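Local coordinates for Slr1438 protein (Synechocystis sp., PDB 3K25) that is of uncharacterised function but belongs to the aldose 1-epimerase family, and so probably binds carbohydrate and may act as a sugar isomerase, at residues I66-C71 against F130-S135; Q147-L152 against M157-G162; L236-V241 against G266-W271. All coordinates share one frame; numbering follows the deposited sequence.

Interaction 1. Residues I66-C71 against F130-S135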
loop_
_atom_site.group_PDB
_atom_site.type_symbol
_atom_site.label_atom_id
_atom_site.label_comp_id
_atom_site.label_asym_id
_atom_site.label_seq_id
_atom_site.Cartn_x
_atom_site.Cartn_y
_atom_site.Cartn_z
ATOM N N ILE A 66 -3.973 1.129 0.067
ATOM C CA ILE A 66 -3.604 1.984 -1.053
ATOM C C ILE A 66 -3.658 3.443 -0.627
ATOM O O ILE A 66 -4.644 3.881 -0.027
ATOM C CB ILE A 66 -4.582 1.752 -2.219
ATOM C CG1 ILE A 66 -4.496 0.288 -2.652
ATOM C CG2 ILE A 66 -4.285 2.702 -3.374
ATOM C CD1 ILE A 66 -5.557 -0.113 -3.639
ATOM N N LEU A 67 -2.601 4.192 -0.947
ATOM C CA LEU A 67 -2.524 5.614 -0.593
ATOM C C LEU A 67 -2.681 6.503 -1.837
ATOM O O LEU A 67 -1.788 6.540 -2.705
ATOM C CB LEU A 67 -1.183 5.906 0.101
ATOM C CG LEU A 67 -0.648 4.814 1.052
ATOM C CD1 LEU A 67 0.698 5.253 1.604
ATOM C CD2 LEU A 67 -1.630 4.539 2.181
ATOM N N PHE A 68 -3.803 7.223 -1.915
ATOM C CA PHE A 68 -4.094 8.102 -3.059
ATOM C C PHE A 68 -5.215 9.096 -2.718
ATOM O O PHE A 68 -6.204 8.729 -2.090
ATOM C CB PHE A 68 -4.521 7.241 -4.256
ATOM C CG PHE A 68 -4.999 8.031 -5.442
ATOM C CD1 PHE A 68 -4.108 8.442 -6.434
ATOM C CD2 PHE A 68 -6.349 8.347 -5.586
ATOM C CE1 PHE A 68 -4.560 9.142 -7.547
ATOM C CE2 PHE A 68 -6.801 9.049 -6.690
ATOM C CZ PHE A 68 -5.906 9.445 -7.675
ATOM N N PRO A 69 -5.105 10.357 -3.162
ATOM C CA PRO A 69 -4.060 11.001 -3.959
ATOM C C PRO A 69 -2.853 11.542 -3.181
ATOM O O PRO A 69 -2.128 12.383 -3.692
ATOM C CB PRO A 69 -4.822 12.102 -4.680
ATOM C CG PRO A 69 -5.786 12.557 -3.608
ATOM C CD PRO A 69 -6.280 11.247 -3.027
ATOM N N ILE A 70 -2.649 11.091 -1.946
ATOM C CA ILE A 70 -1.469 11.521 -1.188
ATOM C C ILE A 70 -1.019 10.402 -0.263
ATOM O O ILE A 70 -1.790 9.486 0.056
ATOM C CB ILE A 70 -1.695 12.777 -0.271
ATOM C CG1 ILE A 70 -2.655 12.428 0.877
ATOM C CG2 ILE A 70 -2.178 13.963 -1.098
ATOM C CD1 ILE A 70 -2.825 13.527 1.929
ATOM N N CYS A 71 0.241 10.480 0.156
ATOM C CA CYS A 71 0.801 9.524 1.090
ATOM C C CYS A 71 1.119 10.355 2.339
ATOM O O CYS A 71 1.735 11.423 2.254
ATOM C CB CYS A 71 2.061 8.880 0.504
ATOM S SG CYS A 71 1.794 8.002 -1.074
ATOM N N PHE A 130 -10.280 11.835 -11.740
ATOM C CA PHE A 130 -9.413 10.663 -11.801
ATOM C C PHE A 130 -10.137 9.340 -12.015
ATOM O O PHE A 130 -11.318 9.188 -11.700
ATOM C CB PHE A 130 -8.581 10.559 -10.509
ATOM C CG PHE A 130 -9.326 9.945 -9.353
ATOM C CD1 PHE A 130 -9.410 8.557 -9.223
ATOM C CD2 PHE A 130 -9.995 10.749 -8.438
ATOM C CE1 PHE A 130 -10.157 7.974 -8.200
ATOM C CE2 PHE A 130 -10.746 10.192 -7.405
ATOM C CZ PHE A 130 -10.833 8.795 -7.282
ATOM N N GLU A 131 -9.402 8.378 -12.553
ATOM C CA GLU A 131 -9.917 7.031 -12.748
ATOM C C GLU A 131 -8.745 6.064 -12.600
ATOM O O GLU A 131 -7.754 6.154 -13.322
ATOM C CB GLU A 131 -10.589 6.841 -14.114
ATOM C CG GLU A 131 -11.358 5.514 -14.159
ATOM C CD GLU A 131 -12.338 5.401 -15.316
ATOM O OE1 GLU A 131 -11.874 5.264 -16.461
ATOM O OE2 GLU A 131 -13.571 5.448 -15.076
ATOM N N LEU A 132 -8.867 5.149 -11.648
ATOM C CA LEU A 132 -7.820 4.176 -11.393
ATOM C C LEU A 132 -8.288 2.763 -11.679
ATOM O O LEU A 132 -9.386 2.382 -11.278
ATOM C CB LEU A 132 -7.389 4.243 -9.923
ATOM C CG LEU A 132 -6.412 5.288 -9.390
ATOM C CD1 LEU A 132 -6.633 6.640 -10.031
ATOM C CD2 LEU A 132 -6.593 5.358 -7.871
ATOM N N VAL A 133 -7.462 1.998 -12.384
ATOM C CA VAL A 133 -7.763 0.598 -12.646
ATOM C C VAL A 133 -6.503 -0.142 -12.221
ATOM O O VAL A 133 -5.429 0.052 -12.796
ATOM C CB VAL A 133 -8.060 0.289 -14.144
ATOM C CG1 VAL A 133 -9.373 0.936 -14.580
ATOM C CG2 VAL A 133 -6.927 0.770 -15.001
ATOM N N PHE A 134 -6.624 -0.957 -11.181
ATOM C CA PHE A 134 -5.487 -1.714 -10.683
ATOM C C PHE A 134 -5.706 -3.163 -11.039
ATOM O O PHE A 134 -6.836 -3.664 -11.009
ATOM C CB PHE A 134 -5.353 -1.588 -9.153
ATOM C CG PHE A 134 -4.848 -0.242 -8.675
ATOM C CD1 PHE A 134 -4.832 0.873 -9.525
ATOM C CD2 PHE A 134 -4.432 -0.078 -7.351
ATOM C CE1 PHE A 134 -4.415 2.122 -9.058
ATOM C CE2 PHE A 134 -4.013 1.169 -6.874
ATOM C CZ PHE A 134 -4.005 2.271 -7.723
ATOM N N SER A 135 -4.615 -3.832 -11.383
ATOM C CA SER A 135 -4.671 -5.234 -11.741
ATOM C C SER A 135 -3.839 -5.995 -10.720
ATOM O O SER A 135 -2.657 -5.708 -10.526
ATOM C CB SER A 135 -4.103 -5.436 -13.153
ATOM O OG SER A 135 -4.136 -6.800 -13.541
#

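Interaction 2. Residues Q147-L152 against M157-G162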
loop_
_atom_site.group_PDB
_atom_site.type_symbol
_atom_site.label_atom_id
_atom_site.label_comp_id
_atom_site.label_asym_id
_atom_site.label_seq_id
_atom_site.Cartn_x
_atom_site.Cartn_y
_atom_site.Cartn_z
ATOM N N GLN A 147 -0.952 -0.552 -12.010
ATOM C CA GLN A 147 -1.840 0.586 -11.916
ATOM C C GLN A 147 -1.837 1.438 -13.161
ATOM O O GLN A 147 -0.823 1.551 -13.846
ATOM C CB GLN A 147 -1.441 1.492 -10.738
ATOM C CG GLN A 147 -1.022 0.791 -9.445
ATOM C CD GLN A 147 0.434 0.343 -9.475
ATOM O OE1 GLN A 147 1.314 1.107 -9.861
ATOM N NE2 GLN A 147 0.693 -0.896 -9.057
ATOM N N ARG A 148 -2.996 2.022 -13.443
ATOM C CA ARG A 148 -3.153 2.964 -14.537
ATOM C C ARG A 148 -3.855 4.122 -13.834
ATOM O O ARG A 148 -4.959 3.971 -13.315
ATOM C CB ARG A 148 -4.029 2.423 -15.671
ATOM C CG ARG A 148 -4.085 3.378 -16.868
ATOM C CD ARG A 148 -4.929 2.851 -18.030
ATOM N NE ARG A 148 -6.292 2.520 -17.612
ATOM C CZ ARG A 148 -7.289 2.204 -18.435
ATOM N NH1 ARG A 148 -7.090 2.179 -19.746
ATOM N NH2 ARG A 148 -8.487 1.905 -17.947
ATOM N N ILE A 149 -3.179 5.258 -13.761
ATOM C CA ILE A 149 -3.746 6.434 -13.123
ATOM C C ILE A 149 -4.211 7.314 -14.277
ATOM O O ILE A 149 -3.407 7.780 -15.088
ATOM C CB ILE A 149 -2.685 7.182 -12.264
ATOM C CG1 ILE A 149 -2.072 6.226 -11.234
ATOM C CG2 ILE A 149 -3.329 8.339 -11.511
ATOM C CD1 ILE A 149 -1.132 5.195 -11.810
ATOM N N ALA A 150 -5.516 7.528 -14.370
ATOM C CA ALA A 150 -6.023 8.338 -15.460
ATOM C C ALA A 150 -6.645 9.643 -15.015
ATOM O O ALA A 150 -7.217 9.755 -13.930
ATOM C CB ALA A 150 -7.035 7.535 -16.294
ATOM N N ASN A 151 -6.496 10.642 -15.870
ATOM C CA ASN A 151 -7.086 11.942 -15.632
ATOM C C ASN A 151 -8.114 12.125 -16.754
ATOM O O ASN A 151 -7.761 12.323 -17.914
ATOM C CB ASN A 151 -6.021 13.029 -15.678
ATOM C CG ASN A 151 -6.613 14.402 -15.599
ATOM O OD1 ASN A 151 -7.779 14.561 -15.217
ATOM N ND2 ASN A 151 -5.824 15.414 -15.949
ATOM N N LEU A 152 -9.388 12.021 -16.399
ATOM C CA LEU A 152 -10.461 12.146 -17.374
ATOM C C LEU A 152 -11.067 13.540 -17.332
ATOM O O LEU A 152 -12.214 13.753 -17.729
ATOM C CB LEU A 152 -11.530 11.078 -17.105
ATOM C CG LEU A 152 -10.999 9.631 -17.128
ATOM C CD1 LEU A 152 -12.149 8.632 -17.002
ATOM C CD2 LEU A 152 -10.253 9.396 -18.415
HETATM N N MSE A 157 -3.339 16.901 -13.425
HETATM C CA MSE A 157 -3.710 16.346 -12.137
HETATM C C MSE A 157 -2.481 15.963 -11.331
HETATM O O MSE A 157 -1.718 15.080 -11.717
HETATM C CB MSE A 157 -4.599 15.122 -12.342
HETATM C CG MSE A 157 -5.036 14.442 -11.063
HETATM SE SE MSE A 157 -6.056 12.830 -11.424
HETATM C CE MSE A 157 -4.573 11.677 -11.931
ATOM N N PRO A 158 -2.255 16.649 -10.207
ATOM C CA PRO A 158 -1.088 16.295 -9.410
ATOM C C PRO A 158 -1.544 15.161 -8.510
ATOM O O PRO A 158 -2.729 15.069 -8.199
ATOM C CB PRO A 158 -0.808 17.582 -8.646
ATOM C CG PRO A 158 -2.176 18.088 -8.364
ATOM C CD PRO A 158 -2.918 17.851 -9.669
ATOM N N PHE A 159 -0.633 14.287 -8.109
ATOM C CA PHE A 159 -1.025 13.189 -7.234
ATOM C C PHE A 159 0.152 12.411 -6.665
ATOM O O PHE A 159 1.297 12.558 -7.084
ATOM C CB PHE A 159 -1.935 12.201 -7.976
ATOM C CG PHE A 159 -1.182 11.217 -8.818
ATOM C CD1 PHE A 159 -0.737 11.567 -10.097
ATOM C CD2 PHE A 159 -0.844 9.955 -8.305
ATOM C CE1 PHE A 159 0.038 10.675 -10.857
ATOM C CE2 PHE A 159 -0.067 9.055 -9.051
ATOM C CZ PHE A 159 0.377 9.415 -10.331
ATOM N N SER A 160 -0.172 11.579 -5.689
ATOM C CA SER A 160 0.777 10.697 -5.047
ATOM C C SER A 160 0.063 9.363 -4.921
ATOM O O SER A 160 -1.150 9.315 -4.694
ATOM C CB SER A 160 1.175 11.213 -3.664
ATOM O OG SER A 160 2.425 11.877 -3.718
ATOM N N LEU A 161 0.816 8.283 -5.097
ATOM C CA LEU A 161 0.264 6.947 -4.992
ATOM C C LEU A 161 1.206 6.084 -4.164
ATOM O O LEU A 161 2.422 6.122 -4.353
ATOM C CB LEU A 161 0.069 6.331 -6.387
ATOM C CG LEU A 161 -0.421 4.875 -6.371
ATOM C CD1 LEU A 161 -1.665 4.754 -5.476
ATOM C CD2 LEU A 161 -0.717 4.404 -7.779
ATOM N N GLY A 162 0.645 5.310 -3.243
ATOM C CA GLY A 162 1.480 4.456 -2.423
ATOM C C GLY A 162 0.827 3.157 -1.993
ATOM O O GLY A 162 -0.401 3.035 -1.938
#

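Interaction 3. Residues L236-V241 against G266-W271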
loop_
_atom_site.group_PDB
_atom_site.type_symbol
_atom_site.label_atom_id
_atom_site.label_comp_id
_atom_site.label_asym_id
_atom_site.label_seq_id
_atom_site.Cartn_x
_atom_site.Cartn_y
_atom_site.Cartn_z
ATOM N N LEU A 236 7.725 5.227 -10.978
ATOM C CA LEU A 236 6.817 6.200 -10.375
ATOM C C LEU A 236 7.139 6.309 -8.877
ATOM O O LEU A 236 6.885 7.337 -8.246
ATOM C CB LEU A 236 5.358 5.755 -10.545
ATOM C CG LEU A 236 4.296 6.546 -9.759
ATOM C CD1 LEU A 236 4.128 7.924 -10.389
ATOM C CD2 LEU A 236 2.953 5.799 -9.725
ATOM N N TYR A 237 7.719 5.249 -8.318
ATOM C CA TYR A 237 8.025 5.231 -6.898
ATOM C C TYR A 237 9.452 5.621 -6.575
ATOM O O TYR A 237 10.397 4.914 -6.932
ATOM C CB TYR A 237 7.698 3.853 -6.337
ATOM C CG TYR A 237 6.285 3.465 -6.665
ATOM C CD1 TYR A 237 5.988 2.758 -7.837
ATOM C CD2 TYR A 237 5.221 3.885 -5.853
ATOM C CE1 TYR A 237 4.657 2.482 -8.195
ATOM C CE2 TYR A 237 3.894 3.619 -6.203
ATOM C CZ TYR A 237 3.618 2.922 -7.373
ATOM O OH TYR A 237 2.307 2.683 -7.734
ATOM N N GLN A 238 9.595 6.741 -5.866
ATOM C CA GLN A 238 10.906 7.272 -5.513
ATOM C C GLN A 238 11.207 7.276 -4.026
ATOM O O GLN A 238 12.327 7.584 -3.622
ATOM C CB GLN A 238 11.018 8.684 -6.070
ATOM C CG GLN A 238 10.618 8.740 -7.536
ATOM C CD GLN A 238 10.257 10.132 -7.988
ATOM O OE1 GLN A 238 11.126 10.979 -8.173
ATOM N NE2 GLN A 238 8.958 10.381 -8.159
ATOM N N THR A 239 10.209 6.923 -3.219
ATOM C CA THR A 239 10.370 6.894 -1.766
ATOM C C THR A 239 10.035 5.547 -1.125
ATOM O O THR A 239 9.107 4.853 -1.544
ATOM C CB THR A 239 9.514 7.982 -1.092
ATOM O OG1 THR A 239 10.167 9.254 -1.224
ATOM C CG2 THR A 239 9.313 7.669 0.384
ATOM N N LEU A 240 10.793 5.201 -0.091
ATOM C CA LEU A 240 10.595 3.954 0.619
ATOM C C LEU A 240 10.321 4.249 2.086
ATOM O O LEU A 240 11.113 4.923 2.755
ATOM C CB LEU A 240 11.836 3.090 0.477
ATOM C CG LEU A 240 11.655 1.631 0.061
ATOM C CD1 LEU A 240 10.353 1.399 -0.715
ATOM C CD2 LEU A 240 12.873 1.267 -0.794
ATOM N N VAL A 241 9.188 3.748 2.579
ATOM C CA VAL A 241 8.796 3.963 3.966
ATOM C C VAL A 241 8.840 2.663 4.777
ATOM O O VAL A 241 8.500 1.589 4.271
ATOM C CB VAL A 241 7.364 4.568 4.047
ATOM C CG1 VAL A 241 6.872 4.574 5.494
ATOM C CG2 VAL A 241 7.360 5.990 3.481
ATOM N N GLY A 266 5.767 19.746 -3.730
ATOM C CA GLY A 266 6.108 19.422 -5.103
ATOM C C GLY A 266 7.171 18.343 -5.163
ATOM O O GLY A 266 7.515 17.869 -6.239
ATOM N N GLU A 267 7.682 17.942 -4.008
ATOM C CA GLU A 267 8.725 16.924 -3.953
ATOM C C GLU A 267 8.274 15.543 -4.465
ATOM O O GLU A 267 7.385 14.901 -3.900
ATOM C CB GLU A 267 9.259 16.811 -2.521
ATOM C CG GLU A 267 10.537 16.000 -2.408
ATOM C CD GLU A 267 10.992 15.835 -0.972
ATOM O OE1 GLU A 267 11.948 15.061 -0.738
ATOM O OE2 GLU A 267 10.400 16.483 -0.076
ATOM N N GLN A 268 8.913 15.099 -5.544
ATOM C CA GLN A 268 8.602 13.814 -6.173
ATOM C C GLN A 268 7.125 13.753 -6.506
ATOM O O GLN A 268 6.557 12.668 -6.609
ATOM C CB GLN A 268 8.953 12.633 -5.253
ATOM C CG GLN A 268 10.416 12.580 -4.796
ATOM C CD GLN A 268 10.728 11.351 -3.944
ATOM O OE1 GLN A 268 9.879 10.868 -3.186
ATOM N NE2 GLN A 268 11.954 10.854 -4.050
ATOM N N LEU A 269 6.496 14.916 -6.652
ATOM C CA LEU A 269 5.080 14.949 -6.978
ATOM C C LEU A 269 4.913 14.435 -8.411
ATOM O O LEU A 269 5.840 14.521 -9.210
ATOM C CB LEU A 269 4.541 16.377 -6.848
ATOM C CG LEU A 269 3.049 16.561 -7.127
ATOM C CD1 LEU A 269 2.247 15.675 -6.188
ATOM C CD2 LEU A 269 2.652 18.021 -6.959
ATOM N N ALA A 270 3.745 13.889 -8.734
ATOM C CA ALA A 270 3.498 13.365 -10.076
ATOM C C ALA A 270 2.258 13.984 -10.717
ATOM O O ALA A 270 1.338 14.435 -10.024
ATOM C CB ALA A 270 3.355 11.837 -10.022
ATOM N N TRP A 271 2.234 13.988 -12.047
ATOM C CA TRP A 271 1.122 14.568 -12.778
ATOM C C TRP A 271 0.618 13.677 -13.902
ATOM O O TRP A 271 1.339 12.805 -14.396
ATOM C CB TRP A 271 1.517 15.921 -13.378
ATOM C CG TRP A 271 1.938 16.982 -12.384
ATOM C CD1 TRP A 271 3.159 17.109 -11.781
ATOM C CD2 TRP A 271 1.126 18.050 -11.870
ATOM N NE1 TRP A 271 3.156 18.184 -10.925
ATOM C CE2 TRP A 271 1.922 18.779 -10.960
ATOM C CE3 TRP A 271 -0.194 18.460 -12.093
ATOM C CZ2 TRP A 271 1.439 19.891 -10.272
ATOM C CZ3 TRP A 271 -0.674 19.564 -11.408
ATOM C CH2 TRP A 271 0.142 20.266 -10.507
#

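Interaction 1. Residues I66-C71 against F130-S135
Phe68 and Phe130 meet in a T-shaped stack. The edge of Phe68 points at the face of Phe130, with the ring planes at 66° and the centroids 5.0 Å apart. Phe68 CE2 stands over the centre of the Phe130 ring. Leu132 takes a face of Phe68: its CD2 lies 3.8 Å from the ring centroid, almost on the ring normal, in a CH-pi contact. Its other methyl, CD1, reaches Phe68 CZ at 3.7 Å. The opposite face is covered by CB of Pro69, the next residue, which is joined to Phe68 by a cis peptide bond. CG of Phe68 lies anti to the backbone N (chi1 173°), which carries the ring across to Phe130 and Leu132.

The Ile66 end is simpler. CD1 and CG2 of Ile66 both meet Phe134 CE2, CD1 at 3.8 Å. Solvent lies beyond the far side of the strand, where partly exposed Glu131 points away and pairs with Arg115. Strand 66-67, whose following loop carries Phe68, and strand 130-139 belong to different sheets, consistent with a galactose mutarotase-like sandwich. With aromatic and aliphatic groups alone in touch, strand and loop are held to strand 130-139 by shape and dispersion rather than by polar bonds.

Interaction 2. Residues Q147-L152 against M157-G162
Met157, a selenomethionine, meets three residues of 147-152. Its CB lies beside the Asn151 amide, 3.8 Å from Asn151 ND2. The two side chains slide past each other in opposite directions. That amide has its polar partners outside the contact: ND2 bonds to the carbonyls of Gln155 and Val272, and OD1 accepts from the Gly153 backbone N. The Met157 chain runs straight from CA to SE, then bends at its last torsion (chi3 76°). The bend brings CE to 3.6 Å from Ile149 CG2, and the same methyl sits 3.8 Å from Ala150 O.

Phe159 comes next and turns one ring face to Ile149. CG2 of Ile149 stands over the ring centre, 4.0 Å from the centroid and 10° off the normal, a CH-pi contact. This methyl is thus shared by Met157 and Phe159. The two segments flank a short connection but do not form a hairpin. The short strand segments 147-151 and 157-159 make 145° between their N-to-C directions. These strands pass into different sheets, and the contact packs one sheet on the other as in a beta sandwich. With an alanine in place of Ile149, the CG2 and CD1 methyls go, which would probably leave a gap over the Phe159 face and beside Leu161 CD2 and free the Met157 methyl to shift.

Leu161 follows with its CD2 branch. It lies 4.1 Å from Ile149 CD1 and 4.0 Å from Gln147 CG. Gln147 gives only its aliphatic part to the leucine, since its chain bends at chi2 and its OE1 is hydrogen-bonded to Tyr237 OH.

Interaction 3. Residues L236-V241 against G266-W271
Gln268 makes both hydrogen bonds of this contact, one from each end of its amide. Thr239 OG1 donates to Gln268 OE1 at 2.6 Å. The hydroxyl lies in the carbonyl plane, on a lone pair, with a C=O...donor angle of 130°. Gln268 NE2 gives a weak bond to Gln238 O, 3.3 Å long and bent to 141°. CG of Gln268 lies anti to its own carbonyl carbon (chi1 -57°), and the chain is extended beyond it, so the amide reaches the adjoining backbone and hydroxyl.

In van der Waals contact, the Gln238 and Gln268 side chains approach from opposite directions. The Gln238 amide lies against the Gln268 stem, with Gln238 NE2 3.7 Å from Gln268 CB. The apolar part is small: Leu236 CD1 touches Ala270 CB at 4.0 Å.

Two irregular elements meet here. Gln238 and Thr239 form a classic beta bulge opposite Trp256. Gln268 sits in the type II turn Gly266-Leu269, between helix 262-265 and strand 270-272. The amide thus ties the turn to the bulge by both its polar ends. The in-plane Thr239 bond probably does more than the weak one to fix the amide's rotation.

In the fold
Interactions 1 and 2 are core contacts. Both join the sheet containing strands 130-139 and 142-151 to the sheet containing 66-67 and 157-168, and their centres are only 6 Å apart. Neighbouring strands carry them: Leu67 pairs with Gly162, and Glu131 with Ala150. Leu132 also packs on Ile149, so the two merge into one apolar layer. Interaction 3 is also largely buried, but its two glutamines are partly exposed. It joins a loop and a turn that lead into strands 239-245 and 270-272 of the second sheet, and it relies mainly on polar groups. A probable backbone hydrogen bond from Phe159 N to Ala270 O links interactions 2 and 3, whereas interactions 1 and 3 do not touch.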